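Local coordinates for glucose-6-phosphate 1-dehydrogenase (PDB 7E6I), which catalyses the NADP-dependent oxidation of glucose 6-phosphate to 6-phosphogluconolactone, probably the rate-limiting step of the oxidative pentose phosphate pathway, at residues T3-F14 with V113-L124. Sequence-based numbering, arbitrary orientation.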
ATOM      1  N   THR A   3      -7.111 -23.097   3.593  1.00 44.89           N
ATOM      2  CA  THR A   3      -8.047 -23.287   4.688  1.00 44.75           C
ATOM      3  C   THR A   3      -8.479 -21.952   5.276  1.00 46.34           C
ATOM      4  O   THR A   3      -7.641 -21.097   5.586  1.00 46.14           O
ATOM      5  CB  THR A   3      -7.403 -24.159   5.758  1.00 49.50           C
ATOM      6  OG1 THR A   3      -6.835 -25.323   5.138  1.00 47.38           O
ATOM      7  CG2 THR A   3      -8.434 -24.569   6.800  1.00 48.59           C
ATOM      8  N   GLN A   4      -9.786 -21.768   5.441  1.00 45.78           N
ATOM      9  CA  GLN A   4     -10.299 -20.539   6.026  1.00 44.32           C
ATOM     10  C   GLN A   4     -10.359 -20.648   7.547  1.00 47.08           C
ATOM     11  O   GLN A   4     -10.626 -21.713   8.104  1.00 49.39           O
ATOM     12  CB  GLN A   4     -11.673 -20.207   5.460  1.00 45.90           C
ATOM     13  CG  GLN A   4     -11.648 -19.978   3.940  1.00 51.29           C
ATOM     14  CD  GLN A   4     -12.991 -19.512   3.400  1.00 55.12           C
ATOM     15  OE1 GLN A   4     -13.981 -19.450   4.139  1.00 61.12           O
ATOM     16  NE2 GLN A   4     -13.036 -19.194   2.112  1.00 52.70           N
ATOM     17  N   PHE A   5     -10.063 -19.534   8.210  1.00 46.61           N
ATOM     18  CA  PHE A   5     -10.041 -19.431   9.664  1.00 44.71           C
ATOM     19  C   PHE A   5     -11.374 -18.836  10.100  1.00 49.84           C
ATOM     20  O   PHE A   5     -11.683 -17.688   9.754  1.00 46.74           O
ATOM     21  CB  PHE A   5      -8.897 -18.533  10.151  1.00 40.72           C
ATOM     22  CG  PHE A   5      -7.513 -19.147  10.061  1.00 39.84           C
ATOM     23  CD1 PHE A   5      -7.291 -20.342   9.390  1.00 39.31           C
ATOM     24  CD2 PHE A   5      -6.417 -18.492  10.644  1.00 40.54           C
ATOM     25  CE1 PHE A   5      -6.003 -20.880   9.299  1.00 38.31           C
ATOM     26  CE2 PHE A   5      -5.116 -19.018  10.566  1.00 36.97           C
ATOM     27  CZ  PHE A   5      -4.910 -20.214   9.891  1.00 41.14           C
ATOM     28  N   ASP A   6     -12.154 -19.604  10.864  1.00 53.86           N
ATOM     29  CA  ASP A   6     -13.464 -19.152  11.326  1.00 52.84           C
ATOM     30  C   ASP A   6     -13.583 -19.309  12.838  1.00 55.54           C
ATOM     31  O   ASP A   6     -13.406 -18.338  13.578  1.00 60.87           O
ATOM     32  CB  ASP A   6     -14.579 -19.922  10.612  1.00 55.16           C
ATOM     33  CG  ASP A   6     -15.918 -19.176  10.608  1.00 59.02           C
ATOM     34  OD1 ASP A   6     -16.010 -18.068  11.191  1.00 55.65           O
ATOM     35  OD2 ASP A   6     -16.887 -19.711  10.015  1.00 61.07           O
ATOM     36  N   GLU A   7     -13.851 -20.523  13.309  1.00 57.72           N
ATOM     37  CA  GLU A   7     -14.136 -20.769  14.722  1.00 56.92           C
ATOM     38  C   GLU A   7     -12.861 -21.071  15.500  1.00 53.84           C
ATOM     39  O   GLU A   7     -11.969 -21.770  15.014  1.00 53.47           O
ATOM     40  CB  GLU A   7     -15.116 -21.934  14.891  1.00 56.74           C
ATOM     41  CG  GLU A   7     -16.155 -22.083  13.777  1.00 63.06           C
ATOM     42  CD  GLU A   7     -15.599 -22.742  12.493  1.00 69.07           C
ATOM     43  OE1 GLU A   7     -14.614 -23.514  12.579  1.00 71.27           O
ATOM     44  OE2 GLU A   7     -16.150 -22.482  11.392  1.00 68.45           O
ATOM     45  N   ASN A   8     -12.784 -20.525  16.714  1.00 54.51           N
ATOM     46  CA  ASN A   8     -11.714 -20.842  17.666  1.00 56.02           C
ATOM     47  C   ASN A   8     -10.331 -20.492  17.124  1.00 54.37           C
ATOM     48  O   ASN A   8      -9.322 -21.080  17.528  1.00 49.35           O
ATOM     49  CB  ASN A   8     -11.779 -22.312  18.090  1.00 57.58           C
ATOM     50  CG  ASN A   8     -13.178 -22.733  18.478  1.00 56.27           C
ATOM     51  OD1 ASN A   8     -13.891 -21.988  19.153  1.00 55.70           O
ATOM     52  ND2 ASN A   8     -13.596 -23.907  18.018  1.00 56.95           N
ATOM     53  N   THR A   9     -10.271 -19.525  16.217  1.00 52.94           N
ATOM     54  CA  THR A   9      -8.998 -18.974  15.789  1.00 51.58           C
ATOM     55  C   THR A   9      -8.444 -18.038  16.856  1.00 48.49           C
ATOM     56  O   THR A   9      -9.170 -17.230  17.444  1.00 47.38           O
ATOM     57  CB  THR A   9      -9.162 -18.231  14.469  1.00 52.70           C
ATOM     58  OG1 THR A   9     -10.434 -17.571  14.455  1.00 60.40           O
ATOM     59  CG2 THR A   9      -9.153 -19.210  13.355  1.00 50.23           C
ATOM     60  N   VAL A  10      -7.151 -18.159  17.117  1.00 45.07           N
ATOM     61  CA  VAL A  10      -6.474 -17.268  18.046  1.00 47.43           C
ATOM     62  C   VAL A  10      -5.620 -16.304  17.232  1.00 44.68           C
ATOM     63  O   VAL A  10      -4.757 -16.717  16.444  1.00 42.36           O
ATOM     64  CB  VAL A  10      -5.654 -18.042  19.091  1.00 48.17           C
ATOM     65  CG1 VAL A  10      -4.981 -19.234  18.450  1.00 51.22           C
ATOM     66  CG2 VAL A  10      -4.637 -17.121  19.789  1.00 45.36           C
ATOM     67  N   ILE A  11      -5.891 -15.020  17.398  1.00 43.76           N
ATOM     68  CA  ILE A  11      -5.118 -13.960  16.779  1.00 43.27           C
ATOM     69  C   ILE A  11      -4.266 -13.336  17.873  1.00 41.98           C
ATOM     70  O   ILE A  11      -4.801 -12.758  18.826  1.00 44.47           O
ATOM     71  CB  ILE A  11      -6.034 -12.920  16.116  1.00 41.77           C
ATOM     72  CG1 ILE A  11      -6.824 -13.559  14.971  1.00 39.73           C
ATOM     73  CG2 ILE A  11      -5.246 -11.734  15.623  1.00 35.84           C
ATOM     74  CD1 ILE A  11      -8.015 -12.715  14.505  1.00 37.05           C
ATOM     75  N   THR A  12      -2.945 -13.452  17.749  1.00 41.82           N
ATOM     76  CA  THR A  12      -2.017 -12.778  18.651  1.00 43.56           C
ATOM     77  C   THR A  12      -1.408 -11.573  17.944  1.00 40.33           C
ATOM     78  O   THR A  12      -0.810 -11.717  16.874  1.00 37.43           O
ATOM     79  CB  THR A  12      -0.911 -13.718  19.127  1.00 42.51           C
ATOM     80  OG1 THR A  12      -1.482 -14.937  19.607  1.00 43.68           O
ATOM     81  CG2 THR A  12      -0.119 -13.065  20.234  1.00 42.11           C
ATOM     82  N   ILE A  13      -1.541 -10.396  18.554  1.00 41.29           N
ATOM     83  CA  ILE A  13      -0.984  -9.152  18.022  1.00 41.29           C
ATOM     84  C   ILE A  13       0.259  -8.823  18.839  1.00 39.41           C
ATOM     85  O   ILE A  13       0.164  -8.325  19.964  1.00 39.61           O
ATOM     86  CB  ILE A  13      -1.990  -7.997  18.064  1.00 41.45           C
ATOM     87  CG1 ILE A  13      -3.219  -8.308  17.216  1.00 42.04           C
ATOM     88  CG2 ILE A  13      -1.352  -6.716  17.557  1.00 37.88           C
ATOM     89  CD1 ILE A  13      -4.294  -9.038  17.976  1.00 45.49           C
ATOM     90  N   PHE A  14       1.428  -9.083  18.269  1.00 38.80           N
ATOM     91  CA  PHE A  14       2.675  -8.700  18.908  1.00 41.51           C
ATOM     92  C   PHE A  14       2.921  -7.206  18.740  1.00 42.02           C
ATOM     93  O   PHE A  14       2.544  -6.601  17.732  1.00 40.14           O
ATOM     94  CB  PHE A  14       3.838  -9.498  18.328  1.00 41.91           C
ATOM     95  CG  PHE A  14       3.949 -10.892  18.889  1.00 44.03           C
ATOM     96  CD1 PHE A  14       3.174 -11.925  18.381  1.00 43.61           C
ATOM     97  CD2 PHE A  14       4.835 -11.170  19.917  1.00 42.51           C
ATOM     98  CE1 PHE A  14       3.283 -13.211  18.896  1.00 43.20           C
ATOM     99  CE2 PHE A  14       4.945 -12.447  20.431  1.00 46.14           C
ATOM    100  CZ  PHE A  14       4.168 -13.471  19.923  1.00 44.89           C
ATOM    101  N   VAL A 113     -10.546 -28.529  19.570  1.00 68.99           N
ATOM    102  CA  VAL A 113      -9.814 -28.133  18.371  1.00 69.89           C
ATOM    103  C   VAL A 113      -8.853 -29.254  18.003  1.00 68.47           C
ATOM    104  O   VAL A 113      -7.936 -29.568  18.772  1.00 69.31           O
ATOM    105  CB  VAL A 113      -9.058 -26.807  18.562  1.00 68.58           C
ATOM    106  CG1 VAL A 113      -8.115 -26.567  17.392  1.00 65.03           C
ATOM    107  CG2 VAL A 113     -10.028 -25.646  18.693  1.00 64.57           C
ATOM    108  N   ASP A 114      -9.066 -29.854  16.829  1.00 67.95           N
ATOM    109  CA  ASP A 114      -8.157 -30.846  16.269  1.00 66.85           C
ATOM    110  C   ASP A 114      -7.077 -30.226  15.396  1.00 66.32           C
ATOM    111  O   ASP A 114      -6.051 -30.870  15.144  1.00 64.04           O
ATOM    112  CB  ASP A 114      -8.934 -31.866  15.428  1.00 72.03           C
ATOM    113  CG  ASP A 114      -9.480 -33.004  16.254  1.00 81.37           C
ATOM    114  OD1 ASP A 114      -8.687 -33.620  17.001  1.00 83.39           O
ATOM    115  OD2 ASP A 114     -10.696 -33.286  16.156  1.00 84.50           O
ATOM    116  N   GLU A 115      -7.299 -29.004  14.921  1.00 66.80           N
ATOM    117  CA  GLU A 115      -6.367 -28.309  14.035  1.00 63.29           C
ATOM    118  C   GLU A 115      -6.290 -26.861  14.494  1.00 59.11           C
ATOM    119  O   GLU A 115      -7.169 -26.048  14.163  1.00 56.70           O
ATOM    120  CB  GLU A 115      -6.820 -28.389  12.581  1.00 58.69           C
ATOM    121  CG  GLU A 115      -5.903 -27.706  11.602  1.00 57.63           C
ATOM    122  CD  GLU A 115      -6.425 -27.823  10.183  1.00 61.26           C
ATOM    123  OE1 GLU A 115      -7.485 -27.226   9.879  1.00 56.31           O
ATOM    124  OE2 GLU A 115      -5.787 -28.535   9.377  1.00 63.38           O
ATOM    125  N   PRO A 116      -5.274 -26.506  15.270  1.00 58.51           N
ATOM    126  CA  PRO A 116      -5.106 -25.100  15.657  1.00 54.90           C
ATOM    127  C   PRO A 116      -5.033 -24.190  14.432  1.00 52.96           C
ATOM    128  O   PRO A 116      -4.340 -24.485  13.452  1.00 50.94           O
ATOM    129  CB  PRO A 116      -3.787 -25.104  16.442  1.00 56.66           C
ATOM    130  CG  PRO A 116      -3.540 -26.531  16.809  1.00 55.65           C
ATOM    131  CD  PRO A 116      -4.191 -27.372  15.764  1.00 58.05           C
ATOM    132  N   HIS A 117      -5.780 -23.088  14.482  1.00 49.13           N
ATOM    133  CA  HIS A 117      -5.733 -22.035  13.470  1.00 46.94           C
ATOM    134  C   HIS A 117      -5.239 -20.765  14.154  1.00 46.67           C
ATOM    135  O   HIS A 117      -5.970 -20.162  14.948  1.00 46.65           O
ATOM    136  CB  HIS A 117      -7.103 -21.792  12.844  1.00 44.34           C
ATOM    137  CG  HIS A 117      -7.603 -22.913  11.990  1.00 46.22           C
ATOM    138  ND1 HIS A 117      -8.920 -23.005  11.591  1.00 44.32           N
ATOM    139  CD2 HIS A 117      -6.973 -23.990  11.464  1.00 46.15           C
ATOM    140  CE1 HIS A 117      -9.077 -24.088  10.848  1.00 46.88           C
ATOM    141  NE2 HIS A 117      -7.912 -24.705  10.758  1.00 49.64           N
ATOM    142  N   ARG A 118      -4.012 -20.346  13.847  1.00 42.41           N
ATOM    143  CA  ARG A 118      -3.365 -19.254  14.571  1.00 44.97           C
ATOM    144  C   ARG A 118      -2.849 -18.187  13.615  1.00 42.82           C
ATOM    145  O   ARG A 118      -2.088 -18.486  12.684  1.00 38.38           O
ATOM    146  CB  ARG A 118      -2.210 -19.784  15.437  1.00 45.90           C
ATOM    147  CG  ARG A 118      -2.634 -20.909  16.367  1.00 47.07           C
ATOM    148  CD  ARG A 118      -1.481 -21.463  17.153  1.00 50.93           C
ATOM    149  NE  ARG A 118      -1.907 -22.541  18.041  1.00 53.68           N
ATOM    150  CZ  ARG A 118      -1.127 -23.550  18.406  1.00 54.06           C
ATOM    151  NH1 ARG A 118       0.122 -23.622  17.960  1.00 55.85           N
ATOM    152  NH2 ARG A 118      -1.591 -24.481  19.219  1.00 54.68           N
ATOM    153  N   LEU A 119      -3.259 -16.942  13.855  1.00 39.64           N
ATOM    154  CA  LEU A 119      -2.752 -15.787  13.130  1.00 39.13           C
ATOM    155  C   LEU A 119      -1.885 -14.968  14.082  1.00 38.91           C
ATOM    156  O   LEU A 119      -2.312 -14.643  15.195  1.00 40.33           O
ATOM    157  CB  LEU A 119      -3.901 -14.938  12.564  1.00 37.54           C
ATOM    158  CG  LEU A 119      -3.553 -13.707  11.704  1.00 39.13           C
ATOM    159  CD1 LEU A 119      -2.870 -14.142  10.415  1.00 37.63           C
ATOM    160  CD2 LEU A 119      -4.786 -12.836  11.385  1.00 34.68           C
ATOM    161  N   PHE A 120      -0.663 -14.666  13.658  1.00 37.47           N
ATOM    162  CA  PHE A 120       0.245 -13.794  14.396  1.00 37.33           C
ATOM    163  C   PHE A 120       0.418 -12.500  13.614  1.00 35.59           C
ATOM    164  O   PHE A 120       1.026 -12.499  12.538  1.00 36.89           O
ATOM    165  CB  PHE A 120       1.591 -14.479  14.614  1.00 37.25           C
ATOM    166  CG  PHE A 120       1.501 -15.729  15.424  1.00 40.30           C
ATOM    167  CD1 PHE A 120       1.403 -15.672  16.808  1.00 40.42           C
ATOM    168  CD2 PHE A 120       1.489 -16.967  14.804  1.00 40.92           C
ATOM    169  CE1 PHE A 120       1.311 -16.831  17.561  1.00 42.98           C
ATOM    170  CE2 PHE A 120       1.397 -18.132  15.553  1.00 42.27           C
ATOM    171  CZ  PHE A 120       1.302 -18.064  16.930  1.00 43.53           C
ATOM    172  N   TYR A 121      -0.117 -11.405  14.145  1.00 34.38           N
ATOM    173  CA  TYR A 121       0.081 -10.083  13.554  1.00 36.67           C
ATOM    174  C   TYR A 121       1.270  -9.413  14.237  1.00 36.18           C
ATOM    175  O   TYR A 121       1.227  -9.152  15.444  1.00 36.49           O
ATOM    176  CB  TYR A 121      -1.179  -9.222  13.691  1.00 34.04           C
ATOM    177  CG  TYR A 121      -1.185  -8.028  12.766  1.00 35.07           C
ATOM    178  CD1 TYR A 121      -0.209  -7.030  12.871  1.00 35.20           C
ATOM    179  CD2 TYR A 121      -2.151  -7.904  11.770  1.00 33.30           C
ATOM    180  CE1 TYR A 121      -0.200  -5.944  12.015  1.00 35.53           C
ATOM    181  CE2 TYR A 121      -2.150  -6.819  10.906  1.00 33.08           C
ATOM    182  CZ  TYR A 121      -1.181  -5.842  11.028  1.00 34.73           C
ATOM    183  OH  TYR A 121      -1.185  -4.763  10.163  1.00 36.09           O
ATOM    184  N   LEU A 122       2.312  -9.100  13.465  1.00 35.65           N
ATOM    185  CA  LEU A 122       3.570  -8.602  14.033  1.00 39.31           C
ATOM    186  C   LEU A 122       3.670  -7.086  13.848  1.00 39.74           C
ATOM    187  O   LEU A 122       4.345  -6.581  12.951  1.00 40.21           O
ATOM    188  CB  LEU A 122       4.759  -9.322  13.400  1.00 37.69           C
ATOM    189  CG  LEU A 122       5.242 -10.646  13.992  1.00 37.60           C
ATOM    190  CD1 LEU A 122       4.102 -11.604  14.241  1.00 38.93           C
ATOM    191  CD2 LEU A 122       6.264 -11.269  13.068  1.00 36.83           C
ATOM    192  N   ALA A 123       3.001  -6.344  14.735  1.00 36.85           N
ATOM    193  CA  ALA A 123       2.969  -4.881  14.647  1.00 35.51           C
ATOM    194  C   ALA A 123       4.260  -4.281  15.209  1.00 39.74           C
ATOM    195  O   ALA A 123       4.270  -3.522  16.176  1.00 41.88           O
ATOM    196  CB  ALA A 123       1.751  -4.337  15.376  1.00 35.05           C
ATOM    197  N   LEU A 124       5.367  -4.630  14.571  1.00 37.02           N
ATOM    198  CA  LEU A 124       6.695  -4.353  15.093  1.00 39.57           C
ATOM    199  C   LEU A 124       7.586  -3.934  13.945  1.00 42.00           C
ATOM    200  O   LEU A 124       7.290  -4.231  12.779  1.00 40.30           O
ATOM    201  CB  LEU A 124       7.281  -5.594  15.790  1.00 41.93           C
ATOM    202  CG  LEU A 124       6.562  -6.091  17.046  1.00 40.88           C
ATOM    203  CD1 LEU A 124       6.949  -7.513  17.370  1.00 41.95           C
ATOM    204  CD2 LEU A 124       6.894  -5.173  18.206  1.00 42.96           C
TER
HETATM  205  O   HOH W   1     -10.890 -21.553  12.045  1.00 58.43           O
HETATM  206  O   HOH W   2      -7.348 -22.590  16.886  1.00 54.20           O
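The His-117 and Phe-5 rings lie in nearly parallel planes (4°), slid so far apart that they barely overlap, and it is CB of His-117, 3.7 Å from the Phe-5 ring centroid, that sits over the middle of the phenyl face as a CH-pi contact. With CG anti to its carbonyl carbon (chi1 -69°), the imidazole reaches out past the phenyl rim, and CG2 of Thr-9 comes in at its edge. NE2 of His-117 donates to OE1 of Glu-115 at 2.7 Å, close to the imidazole plane, while ND1 lies close to a water that accepts from Asp-6 N and donates to Glu-7 O. An alanine in place of His-117 would probably leave OE1 of Glu-115 without its NE2 donor and, though CB would remain over Phe-5, strip away the imidazole carbon that lies over CD1 and CE1. Beyond His-117 the chains run as neighbouring parallel strands, 10-14 and 117-122, at the centre of the Rossmann-type coenzyme domain, where the order 3-2-1-4-5-6 places the first strand beside the fourth. Backbone bonds alternate between them, from Val-10 N to His-117 O (3.2 Å) through Phe-14 N to Tyr-121 O (2.8 Å). On one face Ile-11 lies alongside Leu-119, with helix 19-34 packing on Ile-11 and Ile-13. On the other, CG1 of Val-10 rests on CG of Arg-118 (3.6 Å), whose extended chain carries the guanidinium to a salt bridge with Glu-108. Farther along this face, CB of Thr-12 touches CD1 of Phe-120; CD1 of Phe-120 also meets the edge of the Phe-14 ring, 3.7 Å from CE1 of Phe-14.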